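Cysteine synthase (Fusobacterium nucleatum subsp. nucleatum strain ATCC 25586, PDB 5XEN) probably makes L-cysteine and acetate from O-acetyl-L-serine and hydrogen sulfide, using pyridoxal 5'-phosphate as cofactor. Local coordinates at residues 12-17 / 45-50; 155-160 / 189-194. All blocks are in the same frame, centred on the assembly; numbering follows the deposited sequence.

Contact 1: residues 12-17 / 45-50; sequences DLIGNT and TKDRIA. With SER (serine), chain N.
The guanidinium group of Arg48 lies against segment 12-17, a loop after a short 3-10 turn, with Gly15 CA over one of its faces and Thr17 OG1 at its edge. Gly15 CA sits 3.3 Å above the guanidinium plane, toward its rim, and comes within 3.6 Å of Arg48 NH1, so that the glycine backbone itself rests closely on the flat group. Thr17 OG1 is 3.3 Å from Arg48 NH2, while its firmer partner is Glu37, whose other carboxylate oxygen takes a salt bridge from Arg48 NE. Arg48 NH2 pairs in turn with Glu163, which also accepts a hydrogen bond from the backbone N of Asn16. Glu37 and Glu163 thus pair with the buried guanidinium and between them hold its rotation against the loop. The chain of Arg48 is extended from CG to NE, which carries the guanidinium from the helix surface out to the loop. In this fold-type II pyridoxal-phosphate enzyme, Lys46, predicted to be the residue that forms the Schiff base with the cofactor, lies near the N-terminal end of helix 46-59; in the modelled conformer, Lys46 CE lies 3.6 Å from the amino nitrogen of a bound serine. Segment 12-17, which leads into strand 19-21, packs on another side of the same helical turn. There Ile14 supplies the nonpolar half of the contact. Its CG2, anti to the backbone N, meets Asp47 CB at 3.9 Å, and its CD1 reaches the carbonyl oxygen of Asp47 at the same distance. Beyond this aliphatic patch Asp47 OD2 turns to the backbone N of Gly42, and Asn40 OD1 accepts a hydrogen bond from Gly15 N.

Contact 2: residues 155-160 / 189-194; sequences AHYETT and AKKLKE. With CA (calcium ion), chain R.
The ammonium group of Lys191 is gripped from several directions: NZ donates to the carbonyl oxygen of Tyr157 at 2.8 Å, forms a salt bridge with Glu162, and lies over the face of the Tyr157 ring in a cation-pi contact. Helices 151-167 and 183-195 meet here on the outside of the alpha/beta fold, where their local axes come within 8.3 Å at an angle of 55°. The lysine reaches this position by folding back on itself, with bends at chi2, chi3 and chi4, and NZ approaches the carbonyl from 38° above its plane. The same curl presses Lys191 CE onto the tyrosine in a CH-pi contact, 3.6 Å from the ring centroid. Tyr157 CG is anti to its own backbone N, an orientation that lays the ring across helix 183-195, where the aliphatic part of Lys190 also touches it. The phenol then ends at Glu194: in the modelled conformer of this glutamate, Tyr157 OH donates a 2.7 Å hydrogen bond to Glu194 OE1, on the syn lone pair, with the carboxylate and ring planes nearly perpendicular at 85°. Glu194 thus serves two partners through different groups, since its backbone oxygen, not its carboxylate, binds a calcium ion at 2.3 Å, and a water molecule binds the same ion at 2.2 Å.

Overall arrangement
Contact 1 closes before contact 2 opens along the chain, yet their centres are only 14 Å apart. Helix 151-167 bridges them: it packs on both helix 46-59 of contact 1 and helix 183-195 of contact 2. Arg48 NH1 makes a probable, weak hydrogen bond to Thr159 OG1, 3.0 Å away, and His156 packs on Thr45 and Ile49. At the far side of contact 1, Leu13 of segment 12-17 packs on Pro18 of the second subunit, whereas contact 2 lies at the surface, beside a calcium ion. The cofactor lies beside these helices: Lys46 lies near the start of helix 46-59, and Ser184, a pyridoxal-phosphate-binding residue, near that of helix 183-195.

Contact 1: residues 12-17 / 45-50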
loop_
_atom_site.group_PDB
_atom_site.type_symbol
_atom_site.label_atom_id
_atom_site.label_comp_id
_atom_site.label_asym_id
_atom_site.label_seq_id
_atom_site.Cartn_x
_atom_site.Cartn_y
_atom_site.Cartn_z
ATOM N N ASP B 12 -6.378 -5.924 -12.482
ATOM C CA ASP B 12 -5.382 -5.538 -13.472
ATOM C C ASP B 12 -4.142 -4.888 -12.854
ATOM O O ASP B 12 -3.139 -4.690 -13.538
ATOM C CB ASP B 12 -5.967 -4.609 -14.547
ATOM C CG ASP B 12 -7.143 -5.228 -15.275
ATOM O OD1 ASP B 12 -7.055 -6.394 -15.654
ATOM O OD2 ASP B 12 -8.193 -4.554 -15.428
ATOM N N LEU B 13 -4.182 -4.566 -11.566
ATOM C CA LEU B 13 -3.034 -3.962 -10.908
ATOM C C LEU B 13 -2.131 -4.998 -10.236
ATOM O O LEU B 13 -1.086 -4.649 -9.672
ATOM C CB LEU B 13 -3.504 -2.954 -9.868
ATOM C CG LEU B 13 -4.502 -1.881 -10.365
ATOM C CD1 LEU B 13 -4.863 -0.918 -9.220
ATOM C CD2 LEU B 13 -3.957 -1.134 -11.578
ATOM N N ILE B 14 -2.541 -6.262 -10.246
ATOM C CA ILE B 14 -1.762 -7.321 -9.584
ATOM C C ILE B 14 -0.482 -7.572 -10.386
ATOM O O ILE B 14 -0.509 -7.665 -11.591
ATOM C CB ILE B 14 -2.588 -8.608 -9.437
ATOM C CG1 ILE B 14 -3.771 -8.379 -8.483
ATOM C CG2 ILE B 14 -1.738 -9.798 -8.982
ATOM C CD1 ILE B 14 -4.806 -9.508 -8.443
ATOM N N GLY B 15 0.635 -7.699 -9.687
ATOM C CA GLY B 15 1.895 -7.987 -10.334
ATOM C C GLY B 15 2.585 -6.759 -10.851
ATOM O O GLY B 15 2.187 -5.621 -10.531
ATOM N N ASN B 16 3.626 -6.981 -11.666
ATOM C CA ASN B 16 4.468 -5.898 -12.190
ATOM C C ASN B 16 4.958 -4.953 -11.098
ATOM O O ASN B 16 4.881 -3.742 -11.206
ATOM C CB ASN B 16 3.756 -5.121 -13.296
ATOM C CG ASN B 16 3.558 -5.953 -14.542
ATOM O OD1 ASN B 16 4.525 -6.462 -15.112
ATOM N ND2 ASN B 16 2.304 -6.129 -14.955
ATOM N N THR B 17 5.461 -5.548 -10.031
ATOM C CA THR B 17 5.850 -4.811 -8.862
ATOM C C THR B 17 7.266 -4.322 -9.022
ATOM O O THR B 17 8.048 -4.905 -9.771
ATOM C CB THR B 17 5.753 -5.697 -7.611
ATOM O OG1 THR B 17 6.553 -6.862 -7.817
ATOM C CG2 THR B 17 4.297 -6.093 -7.375
ATOM N N THR B 45 2.316 -10.423 -1.937
ATOM C CA THR B 45 2.530 -11.293 -3.079
ATOM C C THR B 45 1.370 -12.276 -3.293
ATOM O O THR B 45 1.196 -12.771 -4.388
ATOM C CB THR B 45 3.872 -12.083 -2.978
ATOM O OG1 THR B 45 4.342 -12.388 -4.292
ATOM C CG2 THR B 45 3.736 -13.368 -2.181
ATOM N N LYS B 46 0.580 -12.528 -2.255
ATOM C CA LYS B 46 -0.461 -13.554 -2.342
ATOM C C LYS B 46 -1.575 -13.159 -3.280
ATOM O O LYS B 46 -2.356 -14.016 -3.686
ATOM C CB LYS B 46 -1.075 -13.859 -0.980
ATOM C CG LYS B 46 -0.104 -14.192 0.118
ATOM C CD LYS B 46 0.695 -15.433 -0.169
ATOM C CE LYS B 46 1.778 -15.584 0.876
ATOM N NZ LYS B 46 2.657 -14.413 0.792
ATOM N N ASP B 47 -1.667 -11.875 -3.635
ATOM C CA ASP B 47 -2.599 -11.436 -4.706
ATOM C C ASP B 47 -2.381 -12.294 -5.968
ATOM O O ASP B 47 -3.342 -12.648 -6.686
ATOM C CB ASP B 47 -2.348 -10.003 -5.135
ATOM C CG ASP B 47 -2.888 -8.955 -4.186
ATOM O OD1 ASP B 47 -3.333 -9.315 -3.067
ATOM O OD2 ASP B 47 -2.812 -7.740 -4.551
ATOM N N ARG B 48 -1.113 -12.619 -6.249
ATOM C CA ARG B 48 -0.790 -13.396 -7.428
ATOM C C ARG B 48 -1.346 -14.824 -7.394
ATOM O O ARG B 48 -1.863 -15.329 -8.395
ATOM C CB ARG B 48 0.713 -13.481 -7.594
ATOM C CG ARG B 48 1.411 -12.156 -7.797
ATOM C CD ARG B 48 2.905 -12.416 -7.912
ATOM N NE ARG B 48 3.701 -11.229 -7.928
ATOM C CZ ARG B 48 4.147 -10.594 -9.025
ATOM N NH1 ARG B 48 3.832 -11.034 -10.238
ATOM N NH2 ARG B 48 4.875 -9.497 -8.898
ATOM N N ILE B 49 -1.223 -15.471 -6.247
ATOM C CA ILE B 49 -1.709 -16.807 -6.120
ATOM C C ILE B 49 -3.208 -16.856 -5.948
ATOM O O ILE B 49 -3.843 -17.810 -6.413
ATOM C CB ILE B 49 -0.962 -17.607 -5.049
ATOM C CG1 ILE B 49 -1.376 -17.258 -3.608
ATOM C CG2 ILE B 49 0.552 -17.391 -5.278
ATOM C CD1 ILE B 49 -0.868 -18.295 -2.596
ATOM N N ALA B 50 -3.764 -15.866 -5.256
ATOM C CA ALA B 50 -5.203 -15.786 -5.123
ATOM C C ALA B 50 -5.809 -15.705 -6.533
ATOM O O ALA B 50 -6.792 -16.404 -6.833
ATOM C CB ALA B 50 -5.599 -14.589 -4.243
HETATM N N SER N . 1.769 -16.907 4.191
HETATM C CA SER N . 0.664 -17.680 3.646
HETATM C C SER N . -0.740 -17.079 3.971
HETATM O O SER N . -1.709 -17.850 4.254
HETATM C CB SER N . 0.698 -19.044 4.195
HETATM O OG SER N . 0.158 -18.934 5.501
HETATM O OXT SER N . -0.869 -15.887 3.664
#

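Contact 2: residues 155-160 / 189-194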
loop_
_atom_site.group_PDB
_atom_site.type_symbol
_atom_site.label_atom_id
_atom_site.label_comp_id
_atom_site.label_asym_id
_atom_site.label_seq_id
_atom_site.Cartn_x
_atom_site.Cartn_y
_atom_site.Cartn_z
ATOM N N ALA B 155 1.992 -19.460 -10.269
ATOM C CA ALA B 155 1.783 -18.031 -10.419
ATOM C C ALA B 155 3.125 -17.304 -10.410
ATOM O O ALA B 155 3.363 -16.415 -11.223
ATOM C CB ALA B 155 0.858 -17.465 -9.330
ATOM N N HIS B 156 3.992 -17.681 -9.468
ATOM C CA HIS B 156 5.324 -17.047 -9.332
ATOM C C HIS B 156 6.302 -17.424 -10.448
ATOM O O HIS B 156 7.128 -16.612 -10.902
ATOM C CB HIS B 156 5.899 -17.418 -7.964
ATOM C CG HIS B 156 5.097 -16.880 -6.804
ATOM N ND1 HIS B 156 5.043 -15.563 -6.530
ATOM C CD2 HIS B 156 4.285 -17.513 -5.874
ATOM C CE1 HIS B 156 4.250 -15.356 -5.461
ATOM N NE2 HIS B 156 3.787 -16.546 -5.041
ATOM N N TYR B 157 6.215 -18.673 -10.888
ATOM C CA TYR B 157 6.945 -19.152 -12.046
ATOM C C TYR B 157 6.640 -18.317 -13.284
ATOM O O TYR B 157 7.538 -17.935 -14.043
ATOM C CB TYR B 157 6.578 -20.605 -12.260
ATOM C CG TYR B 157 7.194 -21.297 -13.466
ATOM C CD1 TYR B 157 8.420 -21.935 -13.365
ATOM C CD2 TYR B 157 6.510 -21.366 -14.674
ATOM C CE1 TYR B 157 8.945 -22.623 -14.450
ATOM C CE2 TYR B 157 7.032 -22.031 -15.773
ATOM C CZ TYR B 157 8.234 -22.675 -15.650
ATOM O OH TYR B 157 8.756 -23.311 -16.750
ATOM N N GLU B 158 5.367 -18.002 -13.461
ATOM C CA GLU B 158 4.901 -17.272 -14.637
ATOM C C GLU B 158 5.063 -15.770 -14.598
ATOM O O GLU B 158 5.256 -15.149 -15.653
ATOM C CB GLU B 158 3.417 -17.581 -14.865
ATOM C CG GLU B 158 3.232 -18.987 -15.399
ATOM C CD GLU B 158 1.775 -19.388 -15.616
ATOM O OE1 GLU B 158 0.867 -18.578 -15.318
ATOM O OE2 GLU B 158 1.547 -20.532 -16.055
ATOM N N THR B 159 4.992 -15.156 -13.416
ATOM C CA THR B 159 4.958 -13.693 -13.356
ATOM C C THR B 159 6.125 -13.146 -12.503
ATOM O O THR B 159 7.026 -12.494 -13.045
ATOM C CB THR B 159 3.571 -13.139 -12.889
ATOM O OG1 THR B 159 3.254 -13.635 -11.585
ATOM C CG2 THR B 159 2.470 -13.488 -13.896
ATOM N N THR B 160 6.151 -13.467 -11.220
ATOM C CA THR B 160 7.188 -12.927 -10.307
ATOM C C THR B 160 8.604 -13.095 -10.857
ATOM O O THR B 160 9.372 -12.129 -10.943
ATOM C CB THR B 160 7.101 -13.610 -8.943
ATOM O OG1 THR B 160 5.736 -13.609 -8.507
ATOM C CG2 THR B 160 7.976 -12.921 -7.885
ATOM N N ALA B 189 12.031 -19.535 -7.846
ATOM C CA ALA B 189 13.364 -20.153 -8.018
ATOM C C ALA B 189 13.368 -21.103 -9.209
ATOM O O ALA B 189 14.358 -21.185 -9.935
ATOM C CB ALA B 189 13.800 -20.864 -6.734
ATOM N N LYS B 190 12.269 -21.826 -9.426
ATOM C CA LYS B 190 12.214 -22.783 -10.537
ATOM C C LYS B 190 12.381 -22.079 -11.872
ATOM O O LYS B 190 13.172 -22.492 -12.710
ATOM C CB LYS B 190 10.894 -23.588 -10.517
ATOM C CG LYS B 190 10.840 -24.717 -11.562
ATOM C CD LYS B 190 9.480 -25.442 -11.538
ATOM C CE LYS B 190 9.439 -26.561 -12.593
ATOM N NZ LYS B 190 8.068 -27.156 -12.726
ATOM N N LYS B 191 11.666 -20.980 -12.083
ATOM C CA LYS B 191 11.811 -20.245 -13.335
ATOM C C LYS B 191 13.196 -19.605 -13.453
ATOM O O LYS B 191 13.861 -19.708 -14.516
ATOM C CB LYS B 191 10.745 -19.156 -13.485
ATOM C CG LYS B 191 10.930 -18.256 -14.694
ATOM C CD LYS B 191 10.938 -18.987 -16.034
ATOM C CE LYS B 191 9.566 -19.561 -16.407
ATOM N NZ LYS B 191 8.537 -18.490 -16.638
ATOM N N LEU B 192 13.663 -18.983 -12.370
ATOM C CA LEU B 192 14.987 -18.358 -12.413
ATOM C C LEU B 192 16.079 -19.354 -12.798
ATOM O O LEU B 192 16.935 -19.061 -13.665
ATOM C CB LEU B 192 15.326 -17.684 -11.096
ATOM C CG LEU B 192 14.444 -16.484 -10.709
ATOM C CD1 LEU B 192 14.826 -15.950 -9.334
ATOM C CD2 LEU B 192 14.462 -15.416 -11.788
ATOM N N LYS B 193 16.016 -20.540 -12.184
ATOM C CA LYS B 193 16.974 -21.608 -12.456
ATOM C C LYS B 193 16.866 -22.166 -13.886
ATOM O O LYS B 193 17.876 -22.582 -14.455
ATOM C CB LYS B 193 16.947 -22.692 -11.375
ATOM C CG LYS B 193 17.791 -22.263 -10.186
ATOM C CD LYS B 193 17.865 -23.262 -9.041
ATOM C CE LYS B 193 19.022 -22.904 -8.131
ATOM N NZ LYS B 193 19.094 -23.813 -6.940
ATOM N N GLU B 194 15.665 -22.171 -14.453
ATOM C CA GLU B 194 15.546 -22.590 -15.860
ATOM C C GLU B 194 16.218 -21.617 -16.801
ATOM O O GLU B 194 16.832 -22.078 -17.743
ATOM C CB GLU B 194 14.087 -22.797 -16.225
ATOM C CG GLU B 194 13.547 -24.056 -15.594
ATOM C CD GLU B 194 12.076 -24.261 -15.842
ATOM O OE1 GLU B 194 11.468 -23.408 -16.530
ATOM O OE2 GLU B 194 11.543 -25.266 -15.330
HETATM CA CA CA R . 17.713 -23.747 -19.094
HETATM O O HOH W 1 15.712 -23.864 -20.119
#